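Local coordinates for protein Two-component system sensor histidine kinase (Bacteroides thetaiotaomicron, PDB 3OTT) that probably senses saccharides outside the cell through this extracellular beta-propeller and beta-sandwich region and passes the signal to histidine kinase and DNA-binding parts inside, at residues K224-K235 and G248-D259; S135-L143 and Y170-E178. All blocks are in the same frame, centred on the assembly; numbering follows the deposited sequence.

Contact 1: residues K224-K235 and G248-D259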
loop_
_atom_site.group_PDB
_atom_site.type_symbol
_atom_site.label_atom_id
_atom_site.label_comp_id
_atom_site.label_asym_id
_atom_site.label_seq_id
_atom_site.Cartn_x
_atom_site.Cartn_y
_atom_site.Cartn_z
ATOM N N LYS B 224 -32.026 -5.826 -5.816
ATOM C CA LYS B 224 -32.876 -4.660 -5.829
ATOM C C LYS B 224 -33.100 -4.262 -7.289
ATOM O O LYS B 224 -32.170 -4.240 -8.086
ATOM C CB LYS B 224 -32.176 -3.555 -5.075
ATOM C CG LYS B 224 -33.057 -2.425 -4.686
ATOM C CD LYS B 224 -32.253 -1.306 -3.985
ATOM C CE LYS B 224 -32.844 0.053 -4.393
ATOM N NZ LYS B 224 -31.993 1.221 -4.021
ATOM N N GLN B 225 -34.355 -4.003 -7.628
ATOM C CA GLN B 225 -34.737 -3.453 -8.924
ATOM C C GLN B 225 -34.636 -1.954 -8.785
ATOM O O GLN B 225 -35.619 -1.290 -8.421
ATOM C CB GLN B 225 -36.174 -3.827 -9.233
ATOM C CG GLN B 225 -36.410 -4.516 -10.507
ATOM C CD GLN B 225 -37.904 -4.727 -10.708
ATOM O OE1 GLN B 225 -38.674 -3.751 -10.873
ATOM N NE2 GLN B 225 -38.340 -5.996 -10.623
ATOM N N THR B 226 -33.446 -1.426 -9.035
ATOM C CA THR B 226 -33.180 -0.011 -8.866
ATOM C C THR B 226 -33.853 0.912 -9.900
ATOM O O THR B 226 -34.252 2.014 -9.548
ATOM C CB THR B 226 -31.670 0.262 -8.887
ATOM O OG1 THR B 226 -31.009 -0.666 -8.006
ATOM C CG2 THR B 226 -31.380 1.717 -8.488
ATOM N N GLU B 227 -33.934 0.498 -11.162
ATOM C CA GLU B 227 -34.615 1.289 -12.178
ATOM C C GLU B 227 -35.319 0.325 -13.156
ATOM O O GLU B 227 -34.879 -0.802 -13.347
ATOM C CB GLU B 227 -33.632 2.162 -12.970
ATOM C CG GLU B 227 -32.730 3.059 -12.152
ATOM C CD GLU B 227 -33.503 4.152 -11.383
ATOM O OE1 GLU B 227 -34.642 4.512 -11.787
ATOM O OE2 GLU B 227 -32.963 4.642 -10.362
ATOM N N ALA B 228 -36.430 0.774 -13.739
ATOM C CA ALA B 228 -37.191 0.016 -14.715
ATOM C C ALA B 228 -37.432 0.992 -15.862
ATOM O O ALA B 228 -38.017 2.051 -15.677
ATOM C CB ALA B 228 -38.525 -0.515 -14.091
ATOM N N PHE B 229 -36.859 0.688 -17.020
ATOM C CA PHE B 229 -36.856 1.600 -18.146
ATOM C C PHE B 229 -37.319 0.755 -19.309
ATOM O O PHE B 229 -36.479 0.251 -20.071
ATOM C CB PHE B 229 -35.417 1.983 -18.482
ATOM C CG PHE B 229 -34.720 2.866 -17.463
ATOM C CD1 PHE B 229 -35.416 3.775 -16.664
ATOM C CD2 PHE B 229 -33.337 2.860 -17.387
ATOM C CE1 PHE B 229 -34.744 4.629 -15.753
ATOM C CE2 PHE B 229 -32.655 3.709 -16.481
ATOM C CZ PHE B 229 -33.379 4.596 -15.659
ATOM N N HIS B 230 -38.610 0.555 -19.443
ATOM C CA HIS B 230 -39.189 -0.234 -20.545
ATOM C C HIS B 230 -38.721 0.219 -21.932
ATOM O O HIS B 230 -38.539 1.443 -22.155
ATOM C CB HIS B 230 -40.688 -0.054 -20.485
ATOM C CG HIS B 230 -41.430 -0.850 -21.492
ATOM N ND1 HIS B 230 -42.428 -0.302 -22.269
ATOM C CD2 HIS B 230 -41.325 -2.152 -21.858
ATOM C CE1 HIS B 230 -42.918 -1.241 -23.060
ATOM N NE2 HIS B 230 -42.265 -2.369 -22.831
ATOM N N ASN B 231 -38.540 -0.727 -22.863
ATOM C CA ASN B 231 -38.001 -0.413 -24.229
ATOM C C ASN B 231 -36.630 0.330 -24.228
ATOM O O ASN B 231 -36.218 0.914 -25.253
ATOM C CB ASN B 231 -38.999 0.380 -25.103
ATOM C CG ASN B 231 -40.262 -0.433 -25.485
ATOM O OD1 ASN B 231 -40.239 -1.680 -25.564
ATOM N ND2 ASN B 231 -41.365 0.278 -25.715
ATOM N N ASN B 232 -35.928 0.319 -23.099
ATOM C CA ASN B 232 -34.555 0.844 -23.080
ATOM C C ASN B 232 -33.671 -0.296 -22.582
ATOM O O ASN B 232 -34.153 -1.192 -21.918
ATOM C CB ASN B 232 -34.473 2.087 -22.191
ATOM C CG ASN B 232 -33.337 3.080 -22.604
ATOM O OD1 ASN B 232 -32.475 2.792 -23.486
ATOM N ND2 ASN B 232 -33.333 4.259 -21.945
ATOM N N SER B 233 -32.424 -0.364 -22.981
ATOM C CA SER B 233 -31.545 -1.365 -22.394
ATOM C C SER B 233 -30.302 -0.672 -21.890
ATOM O O SER B 233 -29.868 0.336 -22.444
ATOM C CB SER B 233 -31.151 -2.430 -23.401
ATOM O OG SER B 233 -30.729 -1.786 -24.572
ATOM N N ILE B 234 -29.760 -1.193 -20.803
ATOM C CA ILE B 234 -28.541 -0.696 -20.288
ATOM C C ILE B 234 -27.407 -1.404 -20.999
ATOM O O ILE B 234 -27.309 -2.636 -20.938
ATOM C CB ILE B 234 -28.428 -0.963 -18.817
ATOM C CG1 ILE B 234 -29.600 -0.332 -18.072
ATOM C CG2 ILE B 234 -27.084 -0.404 -18.262
ATOM C CD1 ILE B 234 -29.416 1.043 -17.796
ATOM N N LYS B 235 -26.552 -0.634 -21.663
ATOM C CA LYS B 235 -25.421 -1.183 -22.442
ATOM C C LYS B 235 -24.071 -1.055 -21.748
ATOM O O LYS B 235 -23.129 -1.789 -22.051
ATOM C CB LYS B 235 -25.329 -0.468 -23.791
ATOM C CG LYS B 235 -26.642 -0.401 -24.510
ATOM C CD LYS B 235 -26.477 -0.170 -26.012
ATOM C CE LYS B 235 -27.677 -0.730 -26.824
ATOM N NZ LYS B 235 -28.135 -2.155 -26.444
ATOM N N GLY B 248 -25.177 3.801 -19.429
ATOM C CA GLY B 248 -25.296 4.128 -20.859
ATOM C C GLY B 248 -26.354 3.274 -21.507
ATOM O O GLY B 248 -26.376 2.050 -21.357
ATOM N N THR B 249 -27.284 3.921 -22.209
ATOM C CA THR B 249 -28.415 3.208 -22.758
ATOM C C THR B 249 -28.428 3.405 -24.258
ATOM O O THR B 249 -27.548 4.024 -24.808
ATOM C CB THR B 249 -29.769 3.677 -22.096
ATOM O OG1 THR B 249 -30.146 4.964 -22.602
ATOM C CG2 THR B 249 -29.646 3.772 -20.549
ATOM N N ASP B 250 -29.470 2.929 -24.908
ATOM C CA ASP B 250 -29.751 3.394 -26.228
ATOM C C ASP B 250 -30.597 4.639 -26.266
ATOM O O ASP B 250 -30.982 5.057 -27.356
ATOM C CB ASP B 250 -30.367 2.328 -27.131
ATOM C CG ASP B 250 -31.263 1.447 -26.417
ATOM O OD1 ASP B 250 -32.358 1.892 -26.019
ATOM O OD2 ASP B 250 -30.868 0.275 -26.273
ATOM N N ASN B 251 -30.856 5.270 -25.130
ATOM C CA ASN B 251 -31.547 6.581 -25.197
ATOM C C ASN B 251 -30.883 7.523 -24.230
ATOM O O ASN B 251 -31.544 8.166 -23.376
ATOM C CB ASN B 251 -33.069 6.452 -24.993
ATOM C CG ASN B 251 -33.843 7.812 -25.183
ATOM O OD1 ASN B 251 -33.575 8.597 -26.110
ATOM N ND2 ASN B 251 -34.829 8.074 -24.276
ATOM N N GLY B 252 -29.544 7.541 -24.325
ATOM C CA GLY B 252 -28.723 8.505 -23.618
ATOM C C GLY B 252 -28.182 7.971 -22.314
ATOM O O GLY B 252 -28.199 6.781 -22.050
ATOM N N LEU B 253 -27.722 8.901 -21.502
ATOM C CA LEU B 253 -27.025 8.680 -20.253
ATOM C C LEU B 253 -27.887 8.988 -19.027
ATOM O O LEU B 253 -28.551 10.011 -18.977
ATOM C CB LEU B 253 -25.761 9.603 -20.214
ATOM C CG LEU B 253 -24.860 9.570 -18.968
ATOM C CD1 LEU B 253 -24.184 8.224 -18.702
ATOM C CD2 LEU B 253 -23.853 10.669 -19.112
ATOM N N TYR B 254 -27.867 8.082 -18.050
ATOM C CA TYR B 254 -28.568 8.275 -16.802
ATOM C C TYR B 254 -27.512 8.261 -15.734
ATOM O O TYR B 254 -26.512 7.528 -15.836
ATOM C CB TYR B 254 -29.558 7.176 -16.517
ATOM C CG TYR B 254 -30.799 7.261 -17.371
ATOM C CD1 TYR B 254 -30.790 6.764 -18.655
ATOM C CD2 TYR B 254 -31.996 7.847 -16.884
ATOM C CE1 TYR B 254 -31.923 6.777 -19.429
ATOM C CE2 TYR B 254 -33.154 7.900 -17.677
ATOM C CZ TYR B 254 -33.098 7.344 -18.954
ATOM O OH TYR B 254 -34.147 7.400 -19.848
ATOM N N VAL B 255 -27.713 9.134 -14.756
ATOM C CA VAL B 255 -26.758 9.303 -13.687
ATOM C C VAL B 255 -27.537 9.088 -12.373
ATOM O O VAL B 255 -28.472 9.823 -12.074
ATOM C CB VAL B 255 -26.095 10.754 -13.732
ATOM C CG1 VAL B 255 -25.199 11.012 -12.579
ATOM C CG2 VAL B 255 -25.343 11.015 -14.976
ATOM N N TYR B 256 -27.094 8.104 -11.580
ATOM C CA TYR B 256 -27.762 7.719 -10.323
ATOM C C TYR B 256 -26.903 8.144 -9.137
ATOM O O TYR B 256 -25.674 7.834 -9.052
ATOM C CB TYR B 256 -27.983 6.170 -10.325
ATOM C CG TYR B 256 -28.531 5.631 -8.992
ATOM C CD1 TYR B 256 -27.671 5.307 -7.976
ATOM C CD2 TYR B 256 -29.943 5.528 -8.746
ATOM C CE1 TYR B 256 -28.137 4.824 -6.731
ATOM C CE2 TYR B 256 -30.413 5.084 -7.501
ATOM C CZ TYR B 256 -29.486 4.728 -6.508
ATOM O OH TYR B 256 -29.856 4.284 -5.292
ATOM N N HIS B 257 -27.530 8.796 -8.183
ATOM C CA HIS B 257 -26.811 9.240 -7.008
ATOM C C HIS B 257 -27.343 8.460 -5.814
ATOM O O HIS B 257 -26.603 7.636 -5.268
ATOM C CB HIS B 257 -26.875 10.774 -6.838
ATOM C CG HIS B 257 -26.364 11.260 -5.509
ATOM N ND1 HIS B 257 -25.031 11.175 -5.131
ATOM C CD2 HIS B 257 -27.010 11.851 -4.476
ATOM C CE1 HIS B 257 -24.884 11.671 -3.915
ATOM N NE2 HIS B 257 -26.065 12.099 -3.500
ATOM N N ASN B 258 -28.612 8.673 -5.440
ATOM C CA ASN B 258 -29.300 7.783 -4.483
ATOM C C ASN B 258 -30.819 7.659 -4.823
ATOM O O ASN B 258 -31.280 8.271 -5.810
ATOM C CB ASN B 258 -29.024 8.164 -2.990
ATOM C CG ASN B 258 -29.491 9.558 -2.648
ATOM O OD1 ASN B 258 -30.434 10.071 -3.260
ATOM N ND2 ASN B 258 -28.820 10.207 -1.685
ATOM N N ASP B 259 -31.575 6.894 -4.040
ATOM C CA ASP B 259 -33.030 6.740 -4.294
ATOM C C ASP B 259 -33.816 8.024 -4.162
ATOM O O ASP B 259 -34.874 8.139 -4.794
ATOM C CB ASP B 259 -33.713 5.717 -3.350
ATOM C CG ASP B 259 -33.411 4.269 -3.728
ATOM O OD1 ASP B 259 -34.092 3.345 -3.230
ATOM O OD2 ASP B 259 -32.508 4.032 -4.540
#
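Phe229 lays its ring over that of Tyr254 in a face-to-face stack, with centroids 4.4 Å apart and planes inclined by 26°. The two side chains run past each other in opposite directions, so that Phe229 CZ comes down on Tyr254 CD2 at 3.7 Å. The other face of the phenylalanine lies against CB of Glu227, while Tyr254 also stacks with His265; flat aromatic rings suit such a layered seam. In Thr226 the methyl CG2 stands anti to the backbone N and meets Tyr256 CE2 at 3.6 Å, while OG1, anti to the carbonyl carbon (chi1 -48°), hydrogen-bonds Gln215. Lys224 forms a salt bridge from NZ to Asp259 OD2 (2.9 Å), approaching on the syn side of the carboxylate. Tyr256 OH donates to the same Asp259 OD2 from the anti side at 2.8 Å, and this double grip would favour a charged aspartate.

Beyond the type II turn from Phe229 to Asn232 the contact lies inside the hairpin 232-239/245-249, where Lys235 N donates to Gly248 O at 2.7 Å. Asn232 is buried here, its OD1 3.2 Å from Thr249 CB. Ser233 OG lies between the backbone N and the carbonyl carbon (chi1 48°), from where it donates to Asp250 OD2 at 2.7 Å; Lys235 NZ donates to this hydroxyl and makes a long salt bridge to Asp250. Thr249 OG1 accepts from Asn251 N, an ST turn, and donates to Gly252 O.

The 224-229 half, an outermost strand packed over the next sheet, is the blade-to-blade arrangement of a beta-propeller.

Contact 2: residues S135-L143 and Y170-E178; sequences SFDTRRNGL and YIPSNGKFE
The seam between two consecutive propeller blades is formed here by a short helix, 138-141, which follows the outer strand of one blade and meets the outer hairpin of the next. Asn141 carries most of the polar join. Its ND2 donates to Gly175 O at 2.8 Å in an almost straight bond (176°) lying in the amide plane, while OD1 accepts from Asp137 N and fixes the rotation of the amide. Its backbone O receives Phe177 N at 2.8 Å.

Phe177 makes the apolar half of the join. Leu143 CD2 sits over the centre of one ring face as a CH-pi contact, 3.7 Å from the centroid, and Tyr170 CD1 lies against the opposite face. The edge of Phe177 is turned toward the face of Phe136, with Phe177 CE1 3.8 Å from Phe136 CD2 and the planes 86° apart; Trp116 extends this aromatic group.

Asp137 caps the helix by accepting from Arg140 N, and Gly142, with positive phi, suits the exit. In the facing hairpin Asn174 OD1 accepts from Lys176 N, an Asx turn, and Gly175, also of positive phi, forms with Lys176 a G1 bulge facing Ile171. Such apolar wedging between adjacent four-stranded sheets is characteristic of the beta-propeller.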
loop_
_atom_site.group_PDB
_atom_site.type_symbol
_atom_site.label_atom_id
_atom_site.label_comp_id
_atom_site.label_asym_id
_atom_site.label_seq_id
_atom_site.Cartn_x
_atom_site.Cartn_y
_atom_site.Cartn_z
ATOM N N SER B 135 -12.242 -24.293 -21.695
ATOM C CA SER B 135 -13.571 -23.963 -22.111
ATOM C C SER B 135 -14.534 -24.244 -20.998
ATOM O O SER B 135 -14.342 -25.178 -20.255
ATOM C CB SER B 135 -13.915 -24.840 -23.304
ATOM O OG SER B 135 -15.267 -24.696 -23.660
ATOM N N PHE B 136 -15.580 -23.431 -20.904
ATOM C CA PHE B 136 -16.640 -23.610 -19.936
ATOM C C PHE B 136 -17.943 -23.622 -20.646
ATOM O O PHE B 136 -18.212 -22.764 -21.500
ATOM C CB PHE B 136 -16.648 -22.466 -18.925
ATOM C CG PHE B 136 -15.447 -22.455 -18.053
ATOM C CD1 PHE B 136 -14.299 -21.762 -18.443
ATOM C CD2 PHE B 136 -15.424 -23.212 -16.887
ATOM C CE1 PHE B 136 -13.166 -21.805 -17.688
ATOM C CE2 PHE B 136 -14.292 -23.228 -16.109
ATOM C CZ PHE B 136 -13.175 -22.528 -16.503
ATOM N N ASP B 137 -18.798 -24.570 -20.291
ATOM C CA ASP B 137 -20.075 -24.557 -20.985
ATOM C C ASP B 137 -21.344 -24.844 -20.170
ATOM O O ASP B 137 -21.338 -24.969 -18.934
ATOM C CB ASP B 137 -19.988 -25.398 -22.277
ATOM C CG ASP B 137 -20.219 -26.885 -22.039
ATOM O OD1 ASP B 137 -19.675 -27.477 -21.076
ATOM O OD2 ASP B 137 -20.980 -27.460 -22.849
ATOM N N THR B 138 -22.426 -24.936 -20.924
ATOM C CA THR B 138 -23.772 -25.223 -20.430
ATOM C C THR B 138 -23.913 -26.605 -19.742
ATOM O O THR B 138 -24.336 -26.708 -18.607
ATOM C CB THR B 138 -24.744 -24.968 -21.625
ATOM O OG1 THR B 138 -25.846 -24.186 -21.188
ATOM C CG2 THR B 138 -25.204 -26.216 -22.309
ATOM N N ARG B 139 -23.492 -27.651 -20.431
ATOM C CA ARG B 139 -23.560 -29.030 -19.965
ATOM C C ARG B 139 -22.544 -29.399 -18.879
ATOM O O ARG B 139 -22.933 -29.913 -17.819
ATOM C CB ARG B 139 -23.407 -29.946 -21.168
ATOM C CG ARG B 139 -24.718 -30.026 -21.914
ATOM C CD ARG B 139 -24.620 -30.375 -23.400
ATOM N NE ARG B 139 -25.829 -29.895 -24.099
ATOM C CZ ARG B 139 -27.026 -30.490 -24.051
ATOM N NH1 ARG B 139 -27.200 -31.614 -23.353
ATOM N NH2 ARG B 139 -28.056 -29.955 -24.704
ATOM N N ARG B 140 -21.256 -29.123 -19.114
ATOM C CA ARG B 140 -20.238 -29.463 -18.109
ATOM C C ARG B 140 -20.257 -28.541 -16.876
ATOM O O ARG B 140 -19.948 -28.989 -15.787
ATOM C CB ARG B 140 -18.824 -29.487 -18.700
ATOM C CG ARG B 140 -18.661 -30.407 -19.883
ATOM C CD ARG B 140 -17.213 -30.790 -20.098
ATOM N NE ARG B 140 -17.011 -31.133 -21.497
ATOM C CZ ARG B 140 -16.408 -30.350 -22.392
ATOM N NH1 ARG B 140 -15.893 -29.182 -22.018
ATOM N NH2 ARG B 140 -16.291 -30.760 -23.659
ATOM N N ASN B 141 -20.627 -27.272 -17.040
ATOM C CA ASN B 141 -20.410 -26.310 -15.948
ATOM C C ASN B 141 -21.668 -25.616 -15.361
ATOM O O ASN B 141 -21.561 -24.899 -14.366
ATOM C CB ASN B 141 -19.289 -25.320 -16.298
ATOM C CG ASN B 141 -18.048 -26.011 -16.919
ATOM O OD1 ASN B 141 -18.016 -26.311 -18.129
ATOM N ND2 ASN B 141 -17.022 -26.248 -16.091
ATOM N N GLY B 142 -22.842 -25.876 -15.935
ATOM C CA GLY B 142 -24.110 -25.274 -15.469
ATOM C C GLY B 142 -24.227 -23.803 -15.860
ATOM O O GLY B 142 -24.910 -23.025 -15.190
ATOM N N LEU B 143 -23.550 -23.389 -16.927
ATOM C CA LEU B 143 -23.781 -22.033 -17.438
ATOM C C LEU B 143 -25.239 -21.885 -17.873
ATOM O O LEU B 143 -25.817 -22.836 -18.386
ATOM C CB LEU B 143 -22.851 -21.735 -18.597
ATOM C CG LEU B 143 -21.468 -21.204 -18.270
ATOM C CD1 LEU B 143 -20.766 -20.963 -19.584
ATOM C CD2 LEU B 143 -21.560 -19.903 -17.450
ATOM N N TYR B 170 -19.110 -17.817 -10.844
ATOM C CA TYR B 170 -18.241 -19.003 -10.811
ATOM C C TYR B 170 -18.010 -19.603 -9.420
ATOM O O TYR B 170 -17.785 -18.876 -8.440
ATOM C CB TYR B 170 -16.901 -18.632 -11.373
ATOM C CG TYR B 170 -15.963 -19.762 -11.601
ATOM C CD1 TYR B 170 -16.371 -20.929 -12.239
ATOM C CD2 TYR B 170 -14.646 -19.640 -11.207
ATOM C CE1 TYR B 170 -15.444 -21.960 -12.469
ATOM C CE2 TYR B 170 -13.722 -20.624 -11.461
ATOM C CZ TYR B 170 -14.107 -21.782 -12.076
ATOM O OH TYR B 170 -13.149 -22.762 -12.295
ATOM N N ILE B 171 -18.013 -20.928 -9.374
ATOM C CA ILE B 171 -17.710 -21.679 -8.154
ATOM C C ILE B 171 -16.359 -22.407 -8.324
ATOM O O ILE B 171 -16.312 -23.478 -8.904
ATOM C CB ILE B 171 -18.833 -22.694 -7.813
ATOM C CG1 ILE B 171 -20.220 -22.032 -7.978
ATOM C CG2 ILE B 171 -18.592 -23.285 -6.401
ATOM C CD1 ILE B 171 -21.504 -23.053 -7.947
ATOM N N PRO B 172 -15.259 -21.816 -7.854
ATOM C CA PRO B 172 -14.014 -22.538 -8.130
ATOM C C PRO B 172 -13.833 -23.829 -7.310
ATOM O O PRO B 172 -12.916 -24.566 -7.590
ATOM C CB PRO B 172 -12.908 -21.511 -7.850
ATOM C CG PRO B 172 -13.527 -20.556 -6.805
ATOM C CD PRO B 172 -15.050 -20.569 -7.101
ATOM N N SER B 173 -14.712 -24.121 -6.357
ATOM C CA SER B 173 -14.705 -25.436 -5.639
ATOM C C SER B 173 -14.773 -26.591 -6.602
ATOM O O SER B 173 -13.951 -27.498 -6.575
ATOM C CB SER B 173 -15.945 -25.590 -4.762
ATOM O OG SER B 173 -15.790 -24.844 -3.602
ATOM N N ASN B 174 -15.789 -26.547 -7.452
ATOM C CA ASN B 174 -16.124 -27.672 -8.285
ATOM C C ASN B 174 -16.097 -27.275 -9.754
ATOM O O ASN B 174 -16.418 -28.088 -10.606
ATOM C CB ASN B 174 -17.507 -28.185 -7.900
ATOM C CG ASN B 174 -18.574 -27.126 -8.067
ATOM O OD1 ASN B 174 -18.319 -26.058 -8.637
ATOM N ND2 ASN B 174 -19.769 -27.398 -7.577
ATOM N N GLY B 175 -15.748 -26.024 -10.059
ATOM C CA GLY B 175 -15.691 -25.585 -11.448
ATOM C C GLY B 175 -17.046 -25.376 -12.144
ATOM O O GLY B 175 -17.121 -25.418 -13.386
ATOM N N LYS B 176 -18.102 -25.136 -11.368
ATOM C CA LYS B 176 -19.409 -24.905 -11.935
ATOM C C LYS B 176 -19.899 -23.455 -11.737
ATOM O O LYS B 176 -19.227 -22.641 -11.157
ATOM C CB LYS B 176 -20.421 -25.870 -11.321
ATOM C CG LYS B 176 -20.242 -27.311 -11.705
ATOM C CD LYS B 176 -21.610 -28.012 -11.465
ATOM C CE LYS B 176 -21.476 -29.560 -11.387
ATOM N NZ LYS B 176 -21.096 -30.113 -12.722
ATOM N N PHE B 177 -21.095 -23.149 -12.195
ATOM C CA PHE B 177 -21.598 -21.821 -12.027
ATOM C C PHE B 177 -22.915 -21.797 -11.261
ATOM O O PHE B 177 -23.829 -22.492 -11.584
ATOM C CB PHE B 177 -21.746 -21.124 -13.398
ATOM C CG PHE B 177 -20.431 -20.896 -14.086
ATOM C CD1 PHE B 177 -19.803 -21.940 -14.779
ATOM C CD2 PHE B 177 -19.812 -19.641 -14.046
ATOM C CE1 PHE B 177 -18.581 -21.735 -15.376
ATOM C CE2 PHE B 177 -18.600 -19.414 -14.688
ATOM C CZ PHE B 177 -17.978 -20.471 -15.344
ATOM N N GLU B 178 -23.014 -20.899 -10.309
ATOM C CA GLU B 178 -24.253 -20.754 -9.571
ATOM C C GLU B 178 -25.097 -19.618 -10.199
ATOM O O GLU B 178 -24.599 -18.493 -10.319
ATOM C CB GLU B 178 -23.877 -20.390 -8.119
ATOM C CG GLU B 178 -25.095 -20.110 -7.256
ATOM C CD GLU B 178 -24.772 -19.566 -5.834
ATOM O OE1 GLU B 178 -23.592 -19.158 -5.540
ATOM O OE2 GLU B 178 -25.755 -19.536 -5.030
#

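How the contacts relate
Both contacts lie in the same N-terminal propeller and on the same side of the chain's centre, with their own centres about 30 Å apart and nearest atoms about 15 Å apart, so they do not touch. Contact 2 comes first along the chain, joining the sheet that runs from strand 105-111 to strand 133-136 with the sheet from strand 148-153 to strand 176-180. Contact 1 follows, joining the sheet that ends in strand 222-229 with the one that begins in strand 232-239. They are thus two separate seams in a run of four successive blades. Strand 13-15 pairs with strand 300-303 in a later sheet, closing the ring as propellers commonly do. Each seam joins consecutive blades within the extracellular part of the receptor.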